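Long-range contacts in oxidoreductase, 2OG-Fe(II) oxygenase family (Burkholderia pseudomallei, PDB 6N1F), which binds an iron(III) ion and probably works as an oxidoreductase of the 2OG-Fe(II) oxygenase type: residues A[90-96]-A[138-144]; A[169-173]-A[218-222]; A[48-54]-A[197-203]; A[175-181]-A[213-219]. One frame throughout, in Å; residues are numbered along the deposited sequence.

Interaction 1: residues A[90-96]-A[138-144]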
# COMPACT_ATOMS: atom_id res chain seq x y z
N VAL A 90 -11.21 5.28 7.55
CA VAL A 90 -9.80 5.57 7.31
C VAL A 90 -9.18 6.12 8.60
O VAL A 90 -9.75 7.02 9.23
CB VAL A 90 -9.64 6.56 6.14
CG1 VAL A 90 -8.19 6.96 5.96
CG2 VAL A 90 -10.16 5.93 4.86
N ARG A 91 -8.03 5.57 8.97
CA ARG A 91 -7.22 6.05 10.09
C ARG A 91 -5.93 6.62 9.53
O ARG A 91 -5.05 5.87 9.11
CB ARG A 91 -6.94 4.92 11.08
CG ARG A 91 -8.07 4.67 12.03
CD ARG A 91 -8.05 3.25 12.54
NE ARG A 91 -8.89 3.11 13.73
CZ ARG A 91 -9.17 1.95 14.31
NH1 ARG A 91 -8.70 0.83 13.80
NH2 ARG A 91 -9.93 1.91 15.40
N ARG A 92 -5.82 7.94 9.52
CA ARG A 92 -4.69 8.58 8.88
C ARG A 92 -3.46 8.56 9.77
O ARG A 92 -3.54 8.74 10.99
CB ARG A 92 -5.04 10.01 8.49
CG ARG A 92 -6.29 10.09 7.68
CD ARG A 92 -6.39 11.38 6.89
NE ARG A 92 -7.67 11.43 6.19
CZ ARG A 92 -7.91 10.81 5.04
NH1 ARG A 92 -6.96 10.09 4.46
NH2 ARG A 92 -9.11 10.90 4.48
N ILE A 93 -2.32 8.28 9.16
CA ILE A 93 -1.02 8.35 9.80
C ILE A 93 -0.21 9.52 9.27
O ILE A 93 0.34 10.32 10.03
CB ILE A 93 -0.26 7.02 9.62
CG1 ILE A 93 -0.86 5.94 10.54
CG2 ILE A 93 1.23 7.20 9.89
CD1 ILE A 93 -0.98 4.53 9.90
N MSE A 94 -0.17 9.66 7.95
CA MSE A 94 0.47 10.79 7.30
C MSE A 94 -0.37 11.31 6.14
O MSE A 94 -0.84 10.52 5.32
CB MSE A 94 1.83 10.37 6.80
CG MSE A 94 2.51 11.36 5.94
SE MSE A 94 4.40 11.05 6.16
CE MSE A 94 4.67 11.98 7.84
N VAL A 95 -0.54 12.64 6.05
CA VAL A 95 -1.34 13.27 5.00
C VAL A 95 -0.41 14.01 4.05
O VAL A 95 0.70 14.41 4.40
CB VAL A 95 -2.41 14.22 5.58
CG1 VAL A 95 -3.32 13.51 6.56
CG2 VAL A 95 -1.75 15.42 6.23
N ASP A 96 -0.90 14.22 2.81
CA ASP A 96 -0.09 14.79 1.73
C ASP A 96 -0.98 15.62 0.80
O ASP A 96 -1.21 15.29 -0.36
CB ASP A 96 0.63 13.68 0.95
CG ASP A 96 1.63 14.22 -0.05
OD1 ASP A 96 2.00 15.40 0.07
OD2 ASP A 96 2.03 13.46 -0.96
N ILE A 138 8.51 8.38 2.56
CA ILE A 138 7.11 8.00 2.73
C ILE A 138 6.30 9.29 2.84
O ILE A 138 6.41 10.02 3.82
CB ILE A 138 6.92 7.11 3.97
CG1 ILE A 138 7.68 5.78 3.81
CG2 ILE A 138 5.45 6.84 4.21
CD1 ILE A 138 7.71 4.92 5.07
N ARG A 139 5.49 9.58 1.82
CA ARG A 139 4.76 10.84 1.77
C ARG A 139 3.34 10.74 2.33
O ARG A 139 2.79 11.75 2.77
CB ARG A 139 4.67 11.36 0.33
CG ARG A 139 5.94 12.01 -0.19
CD ARG A 139 5.68 12.70 -1.52
NE ARG A 139 4.87 13.91 -1.39
CZ ARG A 139 5.37 15.13 -1.29
NH1 ARG A 139 6.69 15.32 -1.30
NH2 ARG A 139 4.57 16.18 -1.19
N ARG A 140 2.73 9.56 2.29
CA ARG A 140 1.35 9.41 2.70
C ARG A 140 1.20 8.01 3.25
O ARG A 140 1.86 7.09 2.79
CB ARG A 140 0.38 9.65 1.52
CG ARG A 140 -1.06 9.30 1.80
CD ARG A 140 -1.98 9.78 0.70
NE ARG A 140 -3.36 9.37 0.95
CZ ARG A 140 -4.42 9.91 0.36
NH1 ARG A 140 -4.27 10.89 -0.51
NH2 ARG A 140 -5.64 9.47 0.65
N CYS A 141 0.35 7.86 4.26
CA CYS A 141 0.21 6.59 4.97
C CYS A 141 -1.09 6.58 5.74
O CYS A 141 -1.38 7.52 6.48
CB CYS A 141 1.40 6.38 5.90
SG CYS A 141 1.33 4.85 6.87
N GLN A 142 -1.88 5.52 5.58
CA GLN A 142 -3.17 5.43 6.26
C GLN A 142 -3.62 3.97 6.32
O GLN A 142 -3.17 3.12 5.54
CB GLN A 142 -4.23 6.30 5.57
CG GLN A 142 -4.64 5.76 4.19
CD GLN A 142 -5.41 6.76 3.38
OE1 GLN A 142 -4.95 7.88 3.15
NE2 GLN A 142 -6.60 6.36 2.91
N ILE A 143 -4.53 3.70 7.25
CA ILE A 143 -5.19 2.40 7.38
C ILE A 143 -6.58 2.53 6.77
O ILE A 143 -7.35 3.41 7.17
CB ILE A 143 -5.29 1.96 8.85
CG1 ILE A 143 -3.95 2.06 9.58
CG2 ILE A 143 -5.79 0.54 8.94
CD1 ILE A 143 -3.05 0.92 9.29
N ASN A 144 -6.89 1.67 5.79
CA ASN A 144 -8.20 1.63 5.16
C ASN A 144 -8.95 0.42 5.67
O ASN A 144 -8.50 -0.72 5.48
CB ASN A 144 -8.10 1.55 3.64
CG ASN A 144 -7.61 2.83 3.04
OD1 ASN A 144 -7.68 3.89 3.66
ND2 ASN A 144 -7.11 2.74 1.82
O HOH W 1 -3.62 9.92 4.44
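I93 and selenomethionine M94 both face C141 in a classic beta bulge, where strand 88-92 runs antiparallel to strand 137-147 in the large sheet of the double-stranded beta-helix expected for this family. I93 N and M94 N both donate to C141 O, and the chain turns a corner at I93. The I93 side chain lies against C141, with CG2 and CD1 both near SG (I93 CD1 to C141 SG 3.8 Å). With CG anti to the backbone N (chi1 171°), M94 runs over R139 O to bring SE 3.3 Å from I138 O. The opposite face carries the Q142 amide. R140 grips its OE1 side-on through NE and NH2, both from one face of the amide plane, and V90 CG1 sits 3.5 Å from Q142 NE2. R92 lies alongside Q142 with its guanidinium turned 74° from that amide; its NE pairs with E75. Q142 NE2 donates to N144 OD1 on a lone pair, helping to fix the amide's rotation. D96 OD2 also bonds Y164 OH. R139, also tied to G231 O, holds D96 side-on: NH2 meets OD1 at 3.0 Å on the syn side, while NE reaches OD2 at 2.9 Å from above the carboxylate plane.

Interaction 2: residues A[169-173]-A[218-222]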
# COMPACT_ATOMS: atom_id res chain seq x y z
N VAL A 169 1.29 -1.85 0.34
CA VAL A 169 0.04 -2.21 1.01
C VAL A 169 0.27 -3.44 1.85
O VAL A 169 0.62 -4.50 1.31
CB VAL A 169 -1.10 -2.45 0.02
CG1 VAL A 169 -2.38 -2.67 0.79
CG2 VAL A 169 -1.21 -1.29 -0.90
N ILE A 170 0.05 -3.33 3.15
CA ILE A 170 0.20 -4.42 4.09
C ILE A 170 -1.20 -4.89 4.47
O ILE A 170 -2.02 -4.08 4.90
CB ILE A 170 0.95 -3.98 5.35
CG1 ILE A 170 2.25 -3.29 4.95
CG2 ILE A 170 1.21 -5.17 6.28
CD1 ILE A 170 3.03 -2.82 6.16
N GLN A 171 -1.46 -6.18 4.33
CA GLN A 171 -2.80 -6.70 4.59
C GLN A 171 -2.90 -7.09 6.06
O GLN A 171 -2.19 -7.99 6.52
CB GLN A 171 -3.15 -7.90 3.71
CG GLN A 171 -4.61 -8.38 3.86
CD GLN A 171 -5.64 -7.31 3.52
OE1 GLN A 171 -6.71 -7.24 4.14
NE2 GLN A 171 -5.32 -6.46 2.56
N LEU A 172 -3.76 -6.39 6.78
CA LEU A 172 -4.01 -6.66 8.17
C LEU A 172 -5.34 -7.35 8.38
O LEU A 172 -5.71 -7.63 9.53
CB LEU A 172 -3.97 -5.36 8.97
CG LEU A 172 -2.62 -4.64 8.99
CD1 LEU A 172 -2.72 -3.32 9.75
CD2 LEU A 172 -1.54 -5.53 9.60
N GLY A 173 -6.06 -7.64 7.31
CA GLY A 173 -7.37 -8.23 7.44
C GLY A 173 -7.27 -9.72 7.70
O GLY A 173 -6.69 -10.45 6.89
N GLU A 218 -14.73 -7.83 6.66
CA GLU A 218 -14.08 -6.54 6.45
C GLU A 218 -12.65 -6.78 6.01
O GLU A 218 -12.07 -7.83 6.27
CB GLU A 218 -14.13 -5.69 7.72
CG GLU A 218 -13.21 -6.17 8.83
CD GLU A 218 -13.22 -5.26 10.05
OE1 GLU A 218 -14.31 -4.77 10.42
OE2 GLU A 218 -12.14 -5.04 10.63
N ARG A 219 -12.08 -5.78 5.35
CA ARG A 219 -10.75 -5.87 4.78
C ARG A 219 -9.98 -4.64 5.25
O ARG A 219 -10.42 -3.50 5.01
CB ARG A 219 -10.82 -5.95 3.24
CG ARG A 219 -9.49 -5.89 2.46
CD ARG A 219 -9.83 -5.40 1.05
NE ARG A 219 -8.88 -5.77 0.01
CZ ARG A 219 -7.89 -4.99 -0.42
NH1 ARG A 219 -7.69 -3.78 0.11
NH2 ARG A 219 -7.12 -5.41 -1.41
N THR A 220 -8.86 -4.87 5.93
CA THR A 220 -8.09 -3.82 6.59
C THR A 220 -6.66 -3.85 6.06
O THR A 220 -6.01 -4.89 6.08
CB THR A 220 -8.07 -4.02 8.10
OG1 THR A 220 -9.41 -4.18 8.57
CG2 THR A 220 -7.41 -2.83 8.79
N SER A 221 -6.18 -2.70 5.60
CA SER A 221 -4.87 -2.66 4.97
C SER A 221 -4.15 -1.37 5.33
O SER A 221 -4.78 -0.31 5.41
CB SER A 221 -4.98 -2.80 3.45
OG SER A 221 -5.76 -1.76 2.88
N LEU A 222 -2.84 -1.46 5.55
CA LEU A 222 -1.99 -0.29 5.70
C LEU A 222 -1.42 0.09 4.34
O LEU A 222 -0.72 -0.71 3.71
CB LEU A 222 -0.86 -0.58 6.70
CG LEU A 222 -0.11 0.60 7.30
CD1 LEU A 222 0.77 0.09 8.42
CD2 LEU A 222 0.73 1.33 6.30
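I170 and L222 form the tight end of this contact, a hydrogen-bonded antiparallel pair in which I170 N to L222 O and L222 N to I170 O are both 2.8 Å. Their side chains leave the sheet on the same face, CB to CB 4.1 Å, and helices 59-70 and 109-117 pack against them: L62 and L117 on I170, and I65, I113 and L117 on L222. Beside them V169 CG1 lies on S221 CB at 3.7 Å, on the face turned toward the iron. Strands 166-171 and 218-227 are neighbours in the major sheet of the double-stranded beta-helix, and the metal held by H155, D157 and H209 sits inside that fold. Toward L172 and G173 the pairing loosens as strand 166-171 ends. L172 N still reaches T220 O, but with a bent N-H angle of 143°, and G173 N, though near the same oxygen, is badly aimed at it. Q171 bends at chi2 (59°), which folds its amide back over R219, whose NE is bonded to G179 O: Q171 NE2 stands 4.2 Å above the centre of the R219 guanidinium, the two planes 62° apart. Q171 OE1 receives a weak bond from G173 N and lies 3.5 Å from R219 CG. T220, partly exposed, turns CG2 toward L172 CB at 4.3 Å and also packs on I143.

Interaction 3: residues A[48-54]-A[197-203]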
# COMPACT_ATOMS: atom_id res chain seq x y z
N THR A 48 3.76 -5.00 -10.49
CA THR A 48 3.15 -5.30 -9.21
C THR A 48 3.71 -6.62 -8.72
O THR A 48 3.94 -7.53 -9.52
CB THR A 48 1.62 -5.40 -9.33
OG1 THR A 48 1.13 -4.21 -9.94
CG2 THR A 48 0.97 -5.54 -7.96
N VAL A 49 3.95 -6.73 -7.42
CA VAL A 49 4.39 -7.98 -6.82
C VAL A 49 3.76 -8.09 -5.43
O VAL A 49 3.60 -7.09 -4.73
CB VAL A 49 5.93 -8.04 -6.78
CG1 VAL A 49 6.49 -6.95 -5.85
CG2 VAL A 49 6.38 -9.40 -6.34
N MSE A 50 3.38 -9.31 -5.06
CA MSE A 50 2.84 -9.62 -3.73
C MSE A 50 3.83 -10.47 -2.95
O MSE A 50 4.23 -11.55 -3.41
CB MSE A 50 1.49 -10.36 -3.82
CG MSE A 50 0.86 -10.65 -2.49
SE MSE A 50 -1.04 -11.07 -2.71
CE MSE A 50 -0.89 -12.71 -3.79
N LEU A 51 4.22 -10.00 -1.79
CA LEU A 51 5.19 -10.73 -1.00
C LEU A 51 4.48 -11.60 0.03
O LEU A 51 3.44 -11.20 0.57
CB LEU A 51 6.14 -9.77 -0.30
CG LEU A 51 6.67 -8.64 -1.19
CD1 LEU A 51 7.40 -7.58 -0.35
CD2 LEU A 51 7.57 -9.18 -2.29
N PRO A 52 4.96 -12.80 0.33
CA PRO A 52 4.27 -13.66 1.29
C PRO A 52 4.55 -13.21 2.72
O PRO A 52 5.57 -12.58 3.01
CB PRO A 52 4.85 -15.05 1.03
CG PRO A 52 6.24 -14.79 0.49
CD PRO A 52 6.18 -13.44 -0.22
N ALA A 53 3.62 -13.54 3.60
CA ALA A 53 3.88 -13.37 5.03
C ALA A 53 4.94 -14.38 5.47
O ALA A 53 4.84 -15.57 5.15
CB ALA A 53 2.58 -13.58 5.81
N TYR A 54 5.97 -13.94 6.20
CA TYR A 54 6.16 -12.60 6.72
C TYR A 54 7.53 -12.07 6.32
O TYR A 54 8.35 -11.76 7.18
CB TYR A 54 6.04 -12.63 8.24
CG TYR A 54 4.69 -13.11 8.73
CD1 TYR A 54 3.68 -12.20 8.96
CD2 TYR A 54 4.44 -14.47 8.95
CE1 TYR A 54 2.44 -12.61 9.40
CE2 TYR A 54 3.19 -14.89 9.39
CZ TYR A 54 2.20 -13.95 9.62
OH TYR A 54 0.96 -14.35 10.06
N TYR A 197 -3.68 -12.18 5.20
CA TYR A 197 -3.05 -11.51 6.33
C TYR A 197 -1.54 -11.59 6.22
O TYR A 197 -0.99 -12.65 5.94
CB TYR A 197 -3.50 -12.14 7.66
CG TYR A 197 -2.84 -11.46 8.84
CD1 TYR A 197 -3.31 -10.24 9.29
CD2 TYR A 197 -1.74 -12.01 9.47
CE1 TYR A 197 -2.73 -9.60 10.35
CE2 TYR A 197 -1.14 -11.38 10.54
CZ TYR A 197 -1.64 -10.17 10.98
OH TYR A 197 -1.05 -9.53 12.03
N GLY A 198 -0.87 -10.47 6.45
CA GLY A 198 0.56 -10.49 6.45
C GLY A 198 1.22 -10.36 5.09
O GLY A 198 2.43 -10.13 5.04
N THR A 199 0.47 -10.50 3.99
CA THR A 199 1.07 -10.24 2.70
C THR A 199 1.21 -8.74 2.48
O THR A 199 0.55 -7.91 3.12
CB THR A 199 0.26 -10.84 1.54
OG1 THR A 199 -1.00 -10.17 1.43
CG2 THR A 199 0.06 -12.34 1.71
N VAL A 200 2.08 -8.39 1.53
CA VAL A 200 2.44 -7.02 1.22
C VAL A 200 2.48 -6.90 -0.30
O VAL A 200 3.16 -7.68 -0.97
CB VAL A 200 3.81 -6.64 1.82
CG1 VAL A 200 4.22 -5.25 1.40
CG2 VAL A 200 3.77 -6.76 3.35
N ILE A 201 1.75 -5.94 -0.84
CA ILE A 201 1.73 -5.67 -2.27
C ILE A 201 2.58 -4.43 -2.51
O ILE A 201 2.49 -3.45 -1.75
CB ILE A 201 0.29 -5.52 -2.80
CG1 ILE A 201 -0.46 -6.85 -2.63
CG2 ILE A 201 0.25 -5.08 -4.29
CD1 ILE A 201 -2.00 -6.81 -2.87
N VAL A 202 3.46 -4.49 -3.50
CA VAL A 202 4.23 -3.34 -3.95
C VAL A 202 3.86 -3.11 -5.40
O VAL A 202 3.84 -4.06 -6.19
CB VAL A 202 5.75 -3.56 -3.80
CG1 VAL A 202 6.50 -2.30 -4.20
CG2 VAL A 202 6.10 -3.97 -2.38
N THR A 203 3.50 -1.89 -5.74
CA THR A 203 3.04 -1.66 -7.10
C THR A 203 3.49 -0.29 -7.57
O THR A 203 3.65 0.64 -6.77
CB THR A 203 1.50 -1.84 -7.21
OG1 THR A 203 1.09 -1.58 -8.55
CG2 THR A 203 0.76 -0.91 -6.28
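T48 turns OG1 anti to its carbonyl carbon (chi1 -53°) and T203 turns its own OG1 anti to the backbone N (chi1 179°), which brings the two hydroxyls side by side at 3.0 Å, T48 OG1 to T203 OG1. The same rotation of T48 lays its CG2 on I201 CG2 at 3.8 Å. On the other face V49 CG1 and V202 CB lie alongside each other 4.0 Å apart, and V49 and V202 exchange a reciprocal pair of backbone hydrogen bonds, N to O each way. Strand 48-51 is thereby added antiparallel to strand 200-204 as an outermost strand of the major sheet of the double-stranded beta-helix. Selenomethionine M50 slants across I201, CG to CG1 4.0 Å, on the face shared with T48. L51 N donates to V200 O at 2.7 Å; the L51 side chain faces helix 120-130, meeting F125 and M129, with CD1 4.3 Å from V202 CG2. Past the strands, a cis peptide precedes Y54, whose ring has A53 CB over one face. Its rim meets that of Y197, with Y54 OH 3.6 Å from Y197 CD2 and each contact close to the plane of the ring it touches. Next to Y197 the chain goes through G198 at phi 84°, and G198 CA lies near Y54 CE1.

Interaction 4: residues A[175-181]-A[213-219]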
# COMPACT_ATOMS: atom_id res chain seq x y z
N ALA A 175 -9.55 -12.20 7.79
CA ALA A 175 -10.29 -13.12 6.92
C ALA A 175 -11.40 -12.36 6.24
O ALA A 175 -12.22 -11.72 6.91
CB ALA A 175 -10.87 -14.29 7.72
N PHE A 176 -11.44 -12.44 4.91
CA PHE A 176 -12.51 -11.81 4.14
C PHE A 176 -12.60 -12.50 2.78
O PHE A 176 -11.69 -13.23 2.37
CB PHE A 176 -12.27 -10.30 3.97
CG PHE A 176 -10.98 -9.96 3.30
CD1 PHE A 176 -10.93 -9.73 1.93
CD2 PHE A 176 -9.80 -9.89 4.04
CE1 PHE A 176 -9.73 -9.43 1.30
CE2 PHE A 176 -8.60 -9.58 3.42
CZ PHE A 176 -8.56 -9.35 2.04
N ASP A 177 -13.71 -12.25 2.09
CA ASP A 177 -13.94 -12.69 0.72
C ASP A 177 -13.89 -11.50 -0.22
O ASP A 177 -14.07 -10.35 0.20
CB ASP A 177 -15.28 -13.41 0.59
CG ASP A 177 -15.34 -14.68 1.41
OD1 ASP A 177 -14.29 -15.10 1.93
OD2 ASP A 177 -16.44 -15.25 1.56
N GLY A 178 -13.66 -11.78 -1.50
CA GLY A 178 -13.53 -10.71 -2.47
C GLY A 178 -12.37 -9.79 -2.15
O GLY A 178 -11.33 -10.21 -1.62
N GLY A 179 -12.54 -8.51 -2.47
CA GLY A 179 -11.52 -7.52 -2.12
C GLY A 179 -10.20 -7.67 -2.85
O GLY A 179 -9.15 -7.30 -2.30
N GLU A 180 -10.22 -8.19 -4.07
CA GLU A 180 -8.97 -8.32 -4.81
C GLU A 180 -8.42 -6.96 -5.22
O GLU A 180 -9.15 -6.04 -5.59
CB GLU A 180 -9.15 -9.20 -6.04
CG GLU A 180 -9.56 -10.64 -5.74
CD GLU A 180 -11.06 -10.80 -5.64
OE1 GLU A 180 -11.75 -9.75 -5.66
OE2 GLU A 180 -11.54 -11.96 -5.56
N PHE A 181 -7.10 -6.84 -5.14
CA PHE A 181 -6.40 -5.69 -5.67
C PHE A 181 -6.12 -5.97 -7.15
O PHE A 181 -5.40 -6.93 -7.46
CB PHE A 181 -5.12 -5.46 -4.86
CG PHE A 181 -4.33 -4.32 -5.34
CD1 PHE A 181 -4.69 -3.03 -5.00
CD2 PHE A 181 -3.22 -4.53 -6.15
CE1 PHE A 181 -3.96 -1.96 -5.47
CE2 PHE A 181 -2.48 -3.46 -6.60
CZ PHE A 181 -2.86 -2.18 -6.27
N THR A 213 -15.10 -5.63 -5.03
CA THR A 213 -16.08 -5.63 -3.95
C THR A 213 -15.66 -6.55 -2.82
O THR A 213 -15.26 -7.70 -3.06
CB THR A 213 -17.44 -6.07 -4.51
OG1 THR A 213 -17.72 -5.31 -5.68
CG2 THR A 213 -18.54 -5.82 -3.49
N VAL A 214 -15.77 -6.05 -1.60
CA VAL A 214 -15.55 -6.86 -0.41
C VAL A 214 -16.80 -7.69 -0.18
O VAL A 214 -17.90 -7.15 -0.08
CB VAL A 214 -15.23 -5.99 0.81
CG1 VAL A 214 -15.10 -6.87 2.04
CG2 VAL A 214 -13.93 -5.22 0.59
N ARG A 215 -16.63 -9.01 -0.10
CA ARG A 215 -17.76 -9.91 -0.10
C ARG A 215 -18.08 -10.49 1.27
O ARG A 215 -19.16 -11.06 1.44
CB ARG A 215 -17.54 -11.05 -1.12
CG ARG A 215 -17.68 -10.58 -2.57
CD ARG A 215 -17.85 -11.72 -3.57
NE ARG A 215 -16.64 -11.96 -4.34
CZ ARG A 215 -15.87 -13.04 -4.22
NH1 ARG A 215 -16.20 -14.00 -3.36
NH2 ARG A 215 -14.77 -13.16 -4.96
N ALA A 216 -17.19 -10.34 2.25
CA ALA A 216 -17.53 -10.79 3.59
C ALA A 216 -16.67 -10.05 4.60
O ALA A 216 -15.60 -9.54 4.29
CB ALA A 216 -17.37 -12.31 3.73
N ASN A 217 -17.18 -10.03 5.84
CA ASN A 217 -16.64 -9.32 6.99
C ASN A 217 -16.05 -7.95 6.63
O ASN A 217 -16.80 -7.02 6.33
CB ASN A 217 -15.59 -10.17 7.71
CG ASN A 217 -15.34 -9.70 9.14
OD1 ASN A 217 -16.18 -9.03 9.74
ND2 ASN A 217 -14.19 -10.06 9.69
N GLU A 218 -14.73 -7.83 6.66
CA GLU A 218 -14.08 -6.54 6.45
C GLU A 218 -12.65 -6.78 6.01
O GLU A 218 -12.07 -7.83 6.27
CB GLU A 218 -14.13 -5.69 7.72
CG GLU A 218 -13.21 -6.17 8.83
CD GLU A 218 -13.22 -5.26 10.05
OE1 GLU A 218 -14.31 -4.77 10.42
OE2 GLU A 218 -12.14 -5.04 10.63
N ARG A 219 -12.08 -5.78 5.35
CA ARG A 219 -10.75 -5.87 4.78
C ARG A 219 -9.98 -4.64 5.25
O ARG A 219 -10.42 -3.50 5.01
CB ARG A 219 -10.82 -5.95 3.24
CG ARG A 219 -9.49 -5.89 2.46
CD ARG A 219 -9.83 -5.40 1.05
NE ARG A 219 -8.88 -5.77 0.01
CZ ARG A 219 -7.89 -4.99 -0.42
NH1 ARG A 219 -7.69 -3.78 0.11
NH2 ARG A 219 -7.12 -5.41 -1.41
O HOH W 2 -15.08 -9.14 -5.69
O HOH W 3 -13.56 -12.72 -7.16
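D177 and R215 start a short backbone pairing between two irregular segments: R215 N donates to D177 O at 2.9 Å, and G179 N donates to T213 O at 2.9 Å. Between them G178 bridges V214; G178 and G179 both have positive phi (62° and 67°), and G178 CA lies 3.5 Å from T213 O. Beside this turn D177 CB touches R215 CB. The R215 chain bends at chi3 (-106°) and spreads its guanidinium over the backbone, G178 N lying 3.7 Å above its centre; R215 NH2 then forms a salt bridge to E180 OE2 at 3.5 Å. A water donates to T213 O and reaches E180 OE1 and R215 NE weakly. In the double-stranded beta-helix, 175-181 is the crossing from strand 166-171 of the major sheet to strand 181-184 of the minor one, and 213-219 is the return from strand 208-211 of the minor sheet to strand 218-227 of the major. On the other side of the turn R219 and F176 meet. R219 CG makes a CH-pi contact over the face of the F176 ring, 3.8 Å from its centroid, while F176 CB lies against A216 O and E218 O. R219 NE donates to G179 O at 2.8 Å on a lone pair, and NH2 adds a weak bond to the same oxygen. At the end of the crossing, the F181 ring meets that of the iron ligand H209.

Interactions 1, 2 and 3 are alternate strand pairings of one antiparallel sheet. Strands 137-147 and 218-227 join interaction 1 to interaction 2 (centres 13 Å apart), with L222 packing on C141 and I143, and strands 166-171 and 200-204 join interaction 2 to interaction 3 (11 Å). Interaction 4, 10 Å from interaction 2, shares E218 and R219 with it; its F181 packs on I201 and T203 of interaction 3. Along the chain, interaction 1 closes before interaction 2 opens and nests in the loop closed by interaction 3, which crosses interactions 2 and 4. Interactions 1 to 3 build the larger sheet, and interaction 4 links it to the smaller one beside the iron held by H155, D157 and H209.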